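Local coordinates for BtGH115A (Bacteroides thetaiotaomicron, PDB 5BY3), which acts as a family GH115 4-O-methyl-alpha-glucuronidase with specificity for decorated arabinogalactans, at residues P38-T42 with K233-I237; Q52-S56 with P140-F146; F96-V100 with L148-E154; E133-D137 with E607-W611. All blocks are in the same frame, centred on the assembly; numbering follows the deposited sequence.

Interaction 1. Residues P38-T42 with K233-I237; sequences PVVRT and KKYGI
T42, near the start of helix 38-55, reaches across to K234 and Y235 near the C-terminal end of helix 228-235. Traced outward from CB, its side chain divides the contact into an apolar and a polar half. CB itself packs on the carbonyl of K234. The methyl T42 CG2, anti to the backbone N while chi1 of -53° sets OG1 beside it, sits over one face of the Y235 ring: it lies 3.6 Å from the ring centroid and 11° off the ring normal, a CH-pi contact over the centre. On the other branch, T42 OG1 is 2.6 Å from K234 O and 2.9 Å from P38 O one turn back. As an acceptor, T42 OG1 receives a hydrogen bond from K234 NZ at 3.2 Å, the lysine chain bending at chi2 and chi4 to bring its ammonium round. Beside this, V39 CB rests 4.0 Å from G236 CA, so close that a beta carbon on the glycine would clash with it. Helix 193-205 supports Y235 from beyond the contact, with E197, E201 and L204 touching it. The contact thus holds helix 38-55 of the N-terminal part against helix 228-235 of the family GH115 region, of the TIM-barrel clan, and one threonine does so by both chemistries: its hydroxyl lies among K234 O, P38 O and K234 NZ, while its methyl rests on an aromatic face.

Interaction 2. Residues Q52-S56 with P140-F146; sequences QTVLS and PEKKETF
V54 and K142 bring the end of helix 38-55 against the run 140-146, extended from P140 to K143, with CA atoms 4.3 Å apart, and the backbone bond from K143 N to V54 O fixes the pairing at 2.7 Å and 165°. V54 O also takes a CA-H...O contact from K142 CA at 3.2 Å, so two donors from adjacent residues converge on it. The side chain of V54 then straddles the run. V54 CG1, anti to the backbone N (chi1 167°), lies 3.7 Å from K143 CD, the two side chains running side by side in the same direction. V54 CG2 packs 3.8 Å from P140 CB, and both methyls also touch the carbonyl of E141. Before it, T53 sets its methyl CG2 3.9 Å from P140 CG, while its hydroxyl turns back to R49 O within the helix. After it, L55 forks: CD2 meets K143 O at 3.4 Å, and CD1 meets F146 CB at 4.0 Å, the two side chains crossing at about a right angle. Replacing V54 with alanine removes both methyls and would probably open a gap between helix and run, leaving P140 CB and K143 CD without their apolar neighbour. L22 of strand 20-23 also touches L55 and pairs through its backbone with F146, tying the contact to the antiparallel pair 20-23 and 145-148. Chemically, a carbonyl near the helix C-terminus, probably made more negative by the helix dipole, finds a peptide N-H, and aliphatic groups flank that one N-H...O bond.

Interaction 3. Residues F96-V100 with L148-E154; sequences FMLAV and LSGKFRE
L98 and E154 meet at the border of the six-stranded mixed sheet, where strand 96-100 is joined by the chain just before edge strand 155-156; the approach to it is a type I turn from S149 to F152. The evidence for sheet-like pairing is the bond from L98 N to E154 O, 2.9 Å long and nearly straight at 169°, with E154 O also meeting the CA of M97, a selenomethionine, in a CA-H...O contact. Further along the strand the pairing fails: L98 O and R153 O are both acceptors, and their modelled approach is doubtful as an interaction. F152, its CG anti to the backbone N at chi1 172°, lies alongside L98 and presents a ring edge, with L98 CD1 in the ring plane 4.0 Å from F152 CE1. One face of the same ring is covered by L148 CD2, 4.0 Å above the plane and over the centre. On the other side of the strand, the R153 chain bends at chi2 and chi3 to lay its guanidinium over A99, whose CB stands 3.8 Å above that plane, toward the rim. V100 CG2 packs against S149 O, and F96 continues the pairing through its backbone bond with Q156. The chemistry is therefore lopsided: between the two segments one backbone bond sets the register and the remaining contacts are by packing, while the turn is held by its own bond from F152 N to S149 O and by that from G150 N to D19 OD1.

Interaction 4. Residues E133-D137 with E607-W611; sequences EWWAD and ENGKW
K610 reaches W134 and D137 because its chain is extended throughout, with CG anti to the backbone N at chi1 178°, while chi1 of -51° in D137 turns the carboxylate toward K610 and W611. The ammonium thereby arrives over one face of the W134 indole. K610 NZ stands 3.2 Å from the centroid of the five-membered ring of W134, a cation-pi contact. K610 NZ also donates to W134 O at 2.8 Å and to D137 OD1 at 3.0 Å, the latter a salt bridge in which OD1 is met from above the carboxylate plane. The second carboxylate oxygen serves W611: W611 NE1 donates over 3.1 Å to the syn lone pair of D137 OD2, nearly in the indole plane and straight at 173°. W611 also turns an edge to the face of W134, six-membered ring centroids 5.3 Å apart and planes at 66°. W135 joins this aromatic cluster obliquely, its CE3 3.9 Å from W611 CH2. With W611 reduced to an alanine, D137 OD2 is likely to lose its indole donor and a gap to open beside W134 and W135. K438, two residues after the nickel-binding D436, bonds to W135 O. The W177 and W611 rings meet with planes at about 30°, and W177 NE1 donates to K610 O. Loop 133-137 lies between helix 113-126 and strand 145-148, loop 607-611 between helix 587-603 and strand 646-647; helix 193-205 packs on W135 through I199 and L202, and helix 552-580 on W611 through E557.

Helix 38-55 carries two of the contacts, interaction 1 at its start and interaction 2 at its end, with centres about 25 Å apart. Interaction 3 lies at the border of the mixed sheet, its centre about 20 Å from that of interaction 2, and strand 145-148 leads from one to the other. Interaction 4 touches interaction 2 where P140 CG packs on E133 CG. Along the chain, interactions 2 and 3 are nested inside the loop closed by interaction 1 and cross each other, while interaction 4 crosses all three. Interactions 2 and 3 thus knit the N-terminal part together, and interactions 1 and 4 join it to the family GH115 region and to the loop after helix 587-603.

Interaction 1. Residues P38-T42 with K233-I237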
loop_
_atom_site.group_PDB
_atom_site.type_symbol
_atom_site.label_atom_id
_atom_site.label_comp_id
_atom_site.label_asym_id
_atom_site.label_seq_id
_atom_site.Cartn_x
_atom_site.Cartn_y
_atom_site.Cartn_z
ATOM N N PRO A 38 -20.221 -1.931 20.318
ATOM C CA PRO A 38 -20.861 -2.028 18.979
ATOM C C PRO A 38 -20.102 -2.905 17.964
ATOM O O PRO A 38 -20.714 -3.720 17.236
ATOM C CB PRO A 38 -20.908 -0.572 18.502
ATOM C CG PRO A 38 -20.522 0.286 19.716
ATOM C CD PRO A 38 -20.463 -0.607 20.922
ATOM N N VAL A 39 -18.778 -2.774 17.981
ATOM C CA VAL A 39 -17.900 -3.458 17.058
ATOM C C VAL A 39 -18.070 -4.956 17.223
ATOM O O VAL A 39 -17.990 -5.697 16.225
ATOM C CB VAL A 39 -16.431 -2.965 17.195
ATOM C CG1 VAL A 39 -15.881 -3.181 18.609
ATOM C CG2 VAL A 39 -15.528 -3.570 16.130
ATOM N N VAL A 40 -18.363 -5.406 18.450
ATOM C CA VAL A 40 -18.580 -6.831 18.679
ATOM C C VAL A 40 -19.883 -7.257 17.989
ATOM O O VAL A 40 -19.913 -8.242 17.265
ATOM C CB VAL A 40 -18.532 -7.229 20.189
ATOM C CG1 VAL A 40 -18.850 -8.713 20.401
ATOM C CG2 VAL A 40 -17.164 -6.936 20.761
ATOM N N ARG A 41 -20.937 -6.477 18.176
ATOM C CA ARG A 41 -22.234 -6.814 17.598
ATOM C C ARG A 41 -22.220 -6.730 16.072
ATOM O O ARG A 41 -22.789 -7.579 15.414
ATOM C CB ARG A 41 -23.369 -5.986 18.230
ATOM C CG ARG A 41 -24.112 -6.709 19.374
ATOM C CD ARG A 41 -24.683 -5.758 20.433
ATOM N NE ARG A 41 -25.138 -4.469 19.870
ATOM C CZ ARG A 41 -24.628 -3.266 20.163
ATOM N NH1 ARG A 41 -23.635 -3.125 21.048
ATOM N NH2 ARG A 41 -25.126 -2.183 19.570
ATOM N N THR A 42 -21.501 -5.756 15.534
ATOM C CA THR A 42 -21.343 -5.581 14.085
ATOM C C THR A 42 -20.702 -6.799 13.418
ATOM O O THR A 42 -21.141 -7.196 12.351
ATOM C CB THR A 42 -20.503 -4.342 13.778
ATOM O OG1 THR A 42 -21.073 -3.220 14.445
ATOM C CG2 THR A 42 -20.508 -4.066 12.312
ATOM N N LYS A 233 -18.652 4.647 14.432
ATOM C CA LYS A 233 -18.846 4.194 15.804
ATOM C C LYS A 233 -19.393 2.757 15.831
ATOM O O LYS A 233 -18.973 1.944 16.654
ATOM C CB LYS A 233 -19.763 5.167 16.569
ATOM C CG LYS A 233 -19.705 5.093 18.095
ATOM C CD LYS A 233 -20.991 5.657 18.691
ATOM C CE LYS A 233 -20.800 6.106 20.130
ATOM N NZ LYS A 233 -20.324 7.520 20.228
ATOM N N LYS A 234 -20.313 2.451 14.916
ATOM C CA LYS A 234 -20.929 1.118 14.807
ATOM C C LYS A 234 -19.876 0.047 14.497
ATOM O O LYS A 234 -19.897 -1.040 15.105
ATOM C CB LYS A 234 -22.042 1.131 13.745
ATOM C CG LYS A 234 -23.050 -0.003 13.869
ATOM C CD LYS A 234 -23.548 -0.506 12.511
ATOM C CE LYS A 234 -24.572 -1.633 12.662
ATOM N NZ LYS A 234 -24.071 -2.836 13.393
ATOM N N TYR A 235 -18.933 0.399 13.604
ATOM C CA TYR A 235 -17.863 -0.486 13.113
ATOM C C TYR A 235 -16.544 -0.392 13.879
ATOM O O TYR A 235 -15.637 -1.186 13.634
ATOM C CB TYR A 235 -17.631 -0.283 11.598
ATOM C CG TYR A 235 -18.695 -0.916 10.737
ATOM C CD1 TYR A 235 -19.999 -0.368 10.656
ATOM C CD2 TYR A 235 -18.423 -2.063 10.008
ATOM C CE1 TYR A 235 -20.975 -0.972 9.908
ATOM C CE2 TYR A 235 -19.396 -2.649 9.231
ATOM C CZ TYR A 235 -20.670 -2.116 9.183
ATOM O OH TYR A 235 -21.651 -2.742 8.412
ATOM N N GLY A 236 -16.419 0.573 14.793
ATOM C CA GLY A 236 -15.282 0.628 15.755
ATOM C C GLY A 236 -13.968 0.996 15.100
ATOM O O GLY A 236 -12.926 0.420 15.430
ATOM N N ILE A 237 -14.028 1.950 14.169
ATOM C CA ILE A 237 -12.907 2.352 13.341
ATOM C C ILE A 237 -12.388 3.677 13.871
ATOM O O ILE A 237 -13.144 4.622 14.065
ATOM C CB ILE A 237 -13.372 2.585 11.863
ATOM C CG1 ILE A 237 -13.917 1.288 11.191
ATOM C CG2 ILE A 237 -12.316 3.317 11.026
ATOM C CD1 ILE A 237 -12.954 0.110 11.059
#

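Interaction 2. Residues Q52-S56 with P140-F146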
loop_
_atom_site.group_PDB
_atom_site.type_symbol
_atom_site.label_atom_id
_atom_site.label_comp_id
_atom_site.label_asym_id
_atom_site.label_seq_id
_atom_site.Cartn_x
_atom_site.Cartn_y
_atom_site.Cartn_z
ATOM N N GLN A 52 -24.769 -18.201 7.150
ATOM C CA GLN A 52 -25.769 -18.380 6.116
ATOM C C GLN A 52 -25.167 -18.715 4.745
ATOM O O GLN A 52 -25.601 -19.675 4.102
ATOM C CB GLN A 52 -26.636 -17.107 6.000
ATOM C CG GLN A 52 -27.992 -17.291 5.337
ATOM C CD GLN A 52 -28.866 -18.367 6.003
ATOM O OE1 GLN A 52 -29.352 -18.201 7.124
ATOM N NE2 GLN A 52 -29.067 -19.476 5.300
ATOM N N THR A 53 -24.194 -17.918 4.280
ATOM C CA THR A 53 -23.645 -18.108 2.930
ATOM C C THR A 53 -22.964 -19.483 2.832
ATOM O O THR A 53 -23.249 -20.261 1.923
ATOM C CB THR A 53 -22.674 -16.987 2.544
ATOM O OG1 THR A 53 -23.291 -15.716 2.778
ATOM C CG2 THR A 53 -22.276 -17.056 1.078
ATOM N N VAL A 54 -22.099 -19.793 3.789
ATOM C CA VAL A 54 -21.203 -20.919 3.635
ATOM C C VAL A 54 -21.945 -22.162 4.021
ATOM O O VAL A 54 -21.774 -23.174 3.367
ATOM C CB VAL A 54 -19.889 -20.760 4.462
ATOM C CG1 VAL A 54 -19.068 -22.065 4.572
ATOM C CG2 VAL A 54 -19.022 -19.681 3.851
ATOM N N LEU A 55 -22.771 -22.071 5.060
ATOM C CA LEU A 55 -23.372 -23.245 5.687
ATOM C C LEU A 55 -24.905 -23.315 5.645
ATOM O O LEU A 55 -25.471 -24.292 6.101
ATOM C CB LEU A 55 -22.899 -23.397 7.140
ATOM C CG LEU A 55 -21.502 -23.936 7.419
ATOM C CD1 LEU A 55 -21.265 -23.843 8.912
ATOM C CD2 LEU A 55 -21.333 -25.387 6.985
ATOM N N SER A 56 -25.590 -22.303 5.118
ATOM C CA SER A 56 -27.076 -22.303 5.112
ATOM C C SER A 56 -27.602 -22.424 6.563
ATOM O O SER A 56 -28.604 -23.094 6.837
ATOM C CB SER A 56 -27.635 -23.404 4.197
ATOM O OG SER A 56 -27.055 -23.293 2.913
ATOM N N PRO A 140 -17.972 -16.968 -1.541
ATOM C CA PRO A 140 -17.512 -18.121 -0.693
ATOM C C PRO A 140 -18.130 -19.404 -1.174
ATOM O O PRO A 140 -19.223 -19.404 -1.752
ATOM C CB PRO A 140 -18.012 -17.799 0.730
ATOM C CG PRO A 140 -18.487 -16.360 0.659
ATOM C CD PRO A 140 -18.782 -15.988 -0.784
ATOM N N GLU A 141 -17.409 -20.485 -0.961
ATOM C CA GLU A 141 -17.876 -21.787 -1.358
ATOM C C GLU A 141 -18.831 -22.228 -0.258
ATOM O O GLU A 141 -18.726 -21.761 0.882
ATOM C CB GLU A 141 -16.692 -22.745 -1.499
ATOM C CG GLU A 141 -15.874 -22.483 -2.749
ATOM C CD GLU A 141 -14.930 -23.616 -3.082
ATOM O OE1 GLU A 141 -13.699 -23.359 -3.116
ATOM O OE2 GLU A 141 -15.416 -24.755 -3.304
ATOM N N LYS A 142 -19.763 -23.110 -0.600
ATOM C CA LYS A 142 -20.634 -23.671 0.411
ATOM C C LYS A 142 -19.944 -24.874 1.014
ATOM O O LYS A 142 -19.133 -25.518 0.360
ATOM C CB LYS A 142 -21.983 -24.044 -0.169
ATOM C CG LYS A 142 -22.816 -22.838 -0.584
ATOM C CD LYS A 142 -23.532 -23.116 -1.897
ATOM C CE LYS A 142 -24.868 -23.792 -1.678
ATOM N NZ LYS A 142 -25.872 -22.703 -1.591
ATOM N N LYS A 143 -20.248 -25.151 2.274
ATOM C CA LYS A 143 -19.718 -26.336 2.918
ATOM C C LYS A 143 -20.797 -27.227 3.446
ATOM O O LYS A 143 -21.854 -26.764 3.875
ATOM C CB LYS A 143 -18.748 -25.957 4.031
ATOM C CG LYS A 143 -17.333 -25.818 3.512
ATOM C CD LYS A 143 -16.586 -24.735 4.238
ATOM C CE LYS A 143 -16.067 -25.215 5.559
ATOM N NZ LYS A 143 -14.655 -24.826 5.416
ATOM N N GLU A 144 -20.526 -28.516 3.407
ATOM C CA GLU A 144 -21.419 -29.494 3.986
ATOM C C GLU A 144 -21.368 -29.531 5.497
ATOM O O GLU A 144 -22.420 -29.565 6.123
ATOM C CB GLU A 144 -21.147 -30.876 3.409
ATOM C CG GLU A 144 -22.185 -31.276 2.382
ATOM C CD GLU A 144 -23.616 -31.338 2.946
ATOM O OE1 GLU A 144 -23.828 -31.969 4.018
ATOM O OE2 GLU A 144 -24.528 -30.750 2.306
ATOM N N THR A 145 -20.160 -29.580 6.070
ATOM C CA THR A 145 -19.945 -29.449 7.525
ATOM C C THR A 145 -18.708 -28.593 7.797
ATOM O O THR A 145 -17.793 -28.492 6.968
ATOM C CB THR A 145 -19.714 -30.789 8.245
ATOM O OG1 THR A 145 -18.637 -31.462 7.604
ATOM C CG2 THR A 145 -20.955 -31.699 8.224
ATOM N N PHE A 146 -18.719 -27.962 8.965
ATOM C CA PHE A 146 -17.573 -27.292 9.523
ATOM C C PHE A 146 -17.236 -27.924 10.868
ATOM O O PHE A 146 -18.071 -27.917 11.769
ATOM C CB PHE A 146 -17.841 -25.806 9.686
ATOM C CG PHE A 146 -16.716 -25.074 10.340
ATOM C CD1 PHE A 146 -15.479 -24.955 9.696
ATOM C CD2 PHE A 146 -16.877 -24.515 11.607
ATOM C CE1 PHE A 146 -14.419 -24.282 10.311
ATOM C CE2 PHE A 146 -15.829 -23.853 12.214
ATOM C CZ PHE A 146 -14.601 -23.740 11.568
#

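Interaction 3. Residues F96-V100 with L148-E154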
loop_
_atom_site.group_PDB
_atom_site.type_symbol
_atom_site.label_atom_id
_atom_site.label_comp_id
_atom_site.label_asym_id
_atom_site.label_seq_id
_atom_site.Cartn_x
_atom_site.Cartn_y
_atom_site.Cartn_z
ATOM N N PHE A 96 -7.147 -12.159 20.778
ATOM C CA PHE A 96 -8.161 -13.172 20.974
ATOM C C PHE A 96 -7.570 -14.557 21.086
ATOM O O PHE A 96 -6.479 -14.835 20.529
ATOM C CB PHE A 96 -9.241 -13.127 19.886
ATOM C CG PHE A 96 -8.732 -13.459 18.495
ATOM C CD1 PHE A 96 -8.634 -14.768 18.071
ATOM C CD2 PHE A 96 -8.420 -12.445 17.595
ATOM C CE1 PHE A 96 -8.180 -15.072 16.795
ATOM C CE2 PHE A 96 -7.979 -12.732 16.294
ATOM C CZ PHE A 96 -7.847 -14.047 15.904
HETATM N N MSE A 97 -8.321 -15.390 21.812
HETATM C CA MSE A 97 -8.137 -16.818 21.946
HETATM C C MSE A 97 -9.353 -17.497 21.369
HETATM O O MSE A 97 -10.514 -17.119 21.648
HETATM C CB MSE A 97 -8.115 -17.156 23.417
HETATM C CG MSE A 97 -6.688 -17.262 23.926
HETATM SE SE MSE A 97 -6.787 -18.280 25.602
HETATM C CE MSE A 97 -4.911 -18.855 25.839
ATOM N N LEU A 98 -9.096 -18.492 20.527
ATOM C CA LEU A 98 -10.127 -19.408 20.090
ATOM C C LEU A 98 -9.826 -20.759 20.687
ATOM O O LEU A 98 -8.689 -21.234 20.618
ATOM C CB LEU A 98 -10.108 -19.559 18.587
ATOM C CG LEU A 98 -10.500 -18.442 17.655
ATOM C CD1 LEU A 98 -10.519 -19.095 16.282
ATOM C CD2 LEU A 98 -11.874 -17.943 18.023
ATOM N N ALA A 99 -10.846 -21.386 21.269
ATOM C CA ALA A 99 -10.677 -22.681 21.930
ATOM C C ALA A 99 -12.013 -23.418 21.937
ATOM O O ALA A 99 -13.065 -22.774 21.933
ATOM C CB ALA A 99 -10.176 -22.460 23.362
ATOM N N VAL A 100 -11.955 -24.745 21.965
ATOM C CA VAL A 100 -13.129 -25.603 22.108
ATOM C C VAL A 100 -13.209 -26.164 23.543
ATOM O O VAL A 100 -12.347 -26.959 23.934
ATOM C CB VAL A 100 -13.152 -26.766 21.060
ATOM C CG1 VAL A 100 -14.491 -27.525 21.111
ATOM C CG2 VAL A 100 -12.857 -26.270 19.621
ATOM N N LEU A 148 -14.110 -28.304 13.786
ATOM C CA LEU A 148 -12.872 -28.014 14.508
ATOM C C LEU A 148 -12.632 -28.985 15.681
ATOM O O LEU A 148 -13.560 -29.320 16.443
ATOM C CB LEU A 148 -12.902 -26.589 15.084
ATOM C CG LEU A 148 -12.818 -25.293 14.265
ATOM C CD1 LEU A 148 -12.844 -24.139 15.253
ATOM C CD2 LEU A 148 -11.588 -25.185 13.373
ATOM N N SER A 149 -11.370 -29.379 15.852
ATOM C CA SER A 149 -10.956 -30.325 16.895
ATOM C C SER A 149 -11.231 -29.840 18.302
ATOM O O SER A 149 -11.205 -28.625 18.550
ATOM C CB SER A 149 -9.472 -30.603 16.778
ATOM O OG SER A 149 -9.313 -31.778 16.036
ATOM N N GLY A 150 -11.468 -30.794 19.214
ATOM C CA GLY A 150 -11.519 -30.506 20.649
ATOM C C GLY A 150 -10.176 -29.969 21.144
ATOM O O GLY A 150 -10.118 -29.290 22.156
ATOM N N LYS A 151 -9.105 -30.273 20.414
ATOM C CA LYS A 151 -7.767 -29.795 20.725
ATOM C C LYS A 151 -7.356 -28.494 20.035
ATOM O O LYS A 151 -6.292 -27.962 20.354
ATOM C CB LYS A 151 -6.744 -30.883 20.389
ATOM C CG LYS A 151 -6.239 -31.654 21.602
ATOM C CD LYS A 151 -5.456 -32.905 21.207
ATOM C CE LYS A 151 -6.307 -34.164 21.332
ATOM N NZ LYS A 151 -7.431 -34.190 20.352
ATOM N N PHE A 152 -8.164 -28.000 19.087
ATOM C CA PHE A 152 -7.857 -26.766 18.322
ATOM C C PHE A 152 -7.823 -25.539 19.243
ATOM O O PHE A 152 -8.765 -25.349 20.016
ATOM C CB PHE A 152 -8.881 -26.559 17.180
ATOM C CG PHE A 152 -8.763 -25.224 16.473
ATOM C CD1 PHE A 152 -9.413 -24.086 16.973
ATOM C CD2 PHE A 152 -7.997 -25.102 15.306
ATOM C CE1 PHE A 152 -9.289 -22.855 16.335
ATOM C CE2 PHE A 152 -7.872 -23.871 14.658
ATOM C CZ PHE A 152 -8.514 -22.744 15.176
ATOM N N ARG A 153 -6.782 -24.695 19.131
ATOM C CA ARG A 153 -6.505 -23.693 20.185
ATOM C C ARG A 153 -5.991 -22.251 19.849
ATOM O O ARG A 153 -5.897 -21.428 20.770
ATOM C CB ARG A 153 -5.675 -24.341 21.342
ATOM C CG ARG A 153 -5.715 -23.618 22.697
ATOM C CD ARG A 153 -5.716 -24.581 23.871
ATOM N NE ARG A 153 -7.047 -25.166 24.089
ATOM C CZ ARG A 153 -7.756 -25.101 25.221
ATOM N NH1 ARG A 153 -7.281 -24.482 26.302
ATOM N NH2 ARG A 153 -8.954 -25.676 25.268
ATOM N N GLU A 154 -5.664 -21.939 18.595
ATOM C CA GLU A 154 -5.311 -20.547 18.158
ATOM C C GLU A 154 -5.329 -19.339 19.136
ATOM O O GLU A 154 -6.318 -19.067 19.821
ATOM C CB GLU A 154 -6.156 -20.160 16.928
ATOM C CG GLU A 154 -5.482 -19.185 15.954
ATOM C CD GLU A 154 -4.307 -19.776 15.150
ATOM O OE1 GLU A 154 -4.104 -21.020 15.099
ATOM O OE2 GLU A 154 -3.577 -18.974 14.535
#

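Interaction 4. Residues E133-D137 with E607-W611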
loop_
_atom_site.group_PDB
_atom_site.type_symbol
_atom_site.label_atom_id
_atom_site.label_comp_id
_atom_site.label_asym_id
_atom_site.label_seq_id
_atom_site.Cartn_x
_atom_site.Cartn_y
_atom_site.Cartn_z
ATOM N N GLU A 133 -14.836 -11.185 -0.571
ATOM C CA GLU A 133 -16.184 -11.743 -0.700
ATOM C C GLU A 133 -17.123 -10.801 -1.458
ATOM O O GLU A 133 -17.698 -11.153 -2.493
ATOM C CB GLU A 133 -16.703 -12.011 0.722
ATOM C CG GLU A 133 -18.182 -12.334 0.892
ATOM C CD GLU A 133 -19.027 -11.145 1.289
ATOM O OE1 GLU A 133 -18.668 -10.403 2.237
ATOM O OE2 GLU A 133 -20.089 -10.973 0.650
ATOM N N TRP A 134 -17.260 -9.593 -0.944
ATOM C CA TRP A 134 -18.064 -8.588 -1.590
ATOM C C TRP A 134 -17.233 -7.700 -2.517
ATOM O O TRP A 134 -17.696 -7.398 -3.631
ATOM C CB TRP A 134 -18.793 -7.742 -0.556
ATOM C CG TRP A 134 -19.895 -6.915 -1.193
ATOM C CD1 TRP A 134 -21.166 -7.335 -1.543
ATOM C CD2 TRP A 134 -19.816 -5.527 -1.552
ATOM N NE1 TRP A 134 -21.863 -6.287 -2.094
ATOM C CE2 TRP A 134 -21.067 -5.171 -2.121
ATOM C CE3 TRP A 134 -18.818 -4.552 -1.428
ATOM C CZ2 TRP A 134 -21.345 -3.885 -2.574
ATOM C CZ3 TRP A 134 -19.084 -3.264 -1.884
ATOM C CH2 TRP A 134 -20.347 -2.941 -2.461
ATOM N N TRP A 135 -16.031 -7.306 -2.059
ATOM C CA TRP A 135 -15.258 -6.227 -2.681
ATOM C C TRP A 135 -14.533 -6.632 -3.981
ATOM O O TRP A 135 -14.162 -5.774 -4.814
ATOM C CB TRP A 135 -14.294 -5.584 -1.669
ATOM C CG TRP A 135 -14.952 -4.488 -0.814
ATOM C CD1 TRP A 135 -15.544 -4.633 0.444
ATOM C CD2 TRP A 135 -15.113 -3.110 -1.168
ATOM N NE1 TRP A 135 -16.032 -3.424 0.870
ATOM C CE2 TRP A 135 -15.777 -2.473 -0.090
ATOM C CE3 TRP A 135 -14.750 -2.340 -2.296
ATOM C CZ2 TRP A 135 -16.101 -1.121 -0.117
ATOM C CZ3 TRP A 135 -15.057 -0.994 -2.316
ATOM C CH2 TRP A 135 -15.750 -0.395 -1.233
ATOM N N ALA A 136 -14.338 -7.931 -4.162
ATOM C CA ALA A 136 -13.940 -8.419 -5.469
ATOM C C ALA A 136 -14.772 -9.626 -5.895
ATOM O O ALA A 136 -14.354 -10.400 -6.734
ATOM C CB ALA A 136 -12.451 -8.718 -5.516
ATOM N N ASP A 137 -15.944 -9.780 -5.285
ATOM C CA ASP A 137 -16.922 -10.810 -5.686
ATOM C C ASP A 137 -16.364 -12.196 -5.566
ATOM O O ASP A 137 -16.692 -13.057 -6.387
ATOM C CB ASP A 137 -17.423 -10.596 -7.125
ATOM C CG ASP A 137 -17.906 -9.200 -7.353
ATOM O OD1 ASP A 137 -19.029 -8.874 -6.899
ATOM O OD2 ASP A 137 -17.147 -8.410 -7.950
ATOM N N GLU A 607 -21.247 -7.929 -13.093
ATOM C CA GLU A 607 -22.224 -8.117 -12.001
ATOM C C GLU A 607 -23.379 -7.095 -12.013
ATOM O O GLU A 607 -23.649 -6.423 -11.012
ATOM C CB GLU A 607 -21.504 -8.171 -10.644
ATOM C CG GLU A 607 -20.545 -9.348 -10.493
ATOM C CD GLU A 607 -21.206 -10.725 -10.333
ATOM O OE1 GLU A 607 -22.406 -10.832 -9.938
ATOM O OE2 GLU A 607 -20.503 -11.729 -10.581
ATOM N N ASN A 608 -24.049 -7.036 -13.167
ATOM C CA ASN A 608 -25.048 -6.023 -13.588
ATOM C C ASN A 608 -24.433 -4.724 -14.035
ATOM O O ASN A 608 -24.393 -4.418 -15.239
ATOM C CB ASN A 608 -26.195 -5.826 -12.595
ATOM C CG ASN A 608 -27.081 -7.051 -12.499
ATOM O OD1 ASN A 608 -27.058 -7.919 -13.388
ATOM N ND2 ASN A 608 -27.867 -7.141 -11.418
ATOM N N GLY A 609 -23.961 -3.980 -13.053
ATOM C CA GLY A 609 -23.022 -2.869 -13.213
ATOM C C GLY A 609 -22.714 -2.567 -11.753
ATOM O O GLY A 609 -22.807 -1.415 -11.321
ATOM N N LYS A 610 -22.393 -3.615 -10.972
ATOM C CA LYS A 610 -22.034 -3.425 -9.567
ATOM C C LYS A 610 -20.902 -2.387 -9.384
ATOM O O LYS A 610 -20.966 -1.583 -8.464
ATOM C CB LYS A 610 -21.723 -4.741 -8.888
ATOM C CG LYS A 610 -21.298 -4.621 -7.433
ATOM C CD LYS A 610 -20.995 -5.999 -6.907
ATOM C CE LYS A 610 -20.166 -5.919 -5.638
ATOM N NZ LYS A 610 -20.272 -7.120 -4.782
ATOM N N TRP A 611 -19.933 -2.369 -10.293
ATOM C CA TRP A 611 -18.806 -1.454 -10.204
ATOM C C TRP A 611 -18.830 -0.466 -11.314
ATOM O O TRP A 611 -17.782 -0.054 -11.788
ATOM C CB TRP A 611 -17.469 -2.198 -10.238
ATOM C CG TRP A 611 -17.394 -3.318 -9.233
ATOM C CD1 TRP A 611 -17.409 -4.648 -9.505
ATOM C CD2 TRP A 611 -17.303 -3.199 -7.810
ATOM N NE1 TRP A 611 -17.310 -5.371 -8.361
ATOM C CE2 TRP A 611 -17.238 -4.510 -7.293
ATOM C CE3 TRP A 611 -17.241 -2.114 -6.925
ATOM C CZ2 TRP A 611 -17.143 -4.780 -5.900
ATOM C CZ3 TRP A 611 -17.147 -2.370 -5.540
ATOM C CH2 TRP A 611 -17.109 -3.691 -5.049
#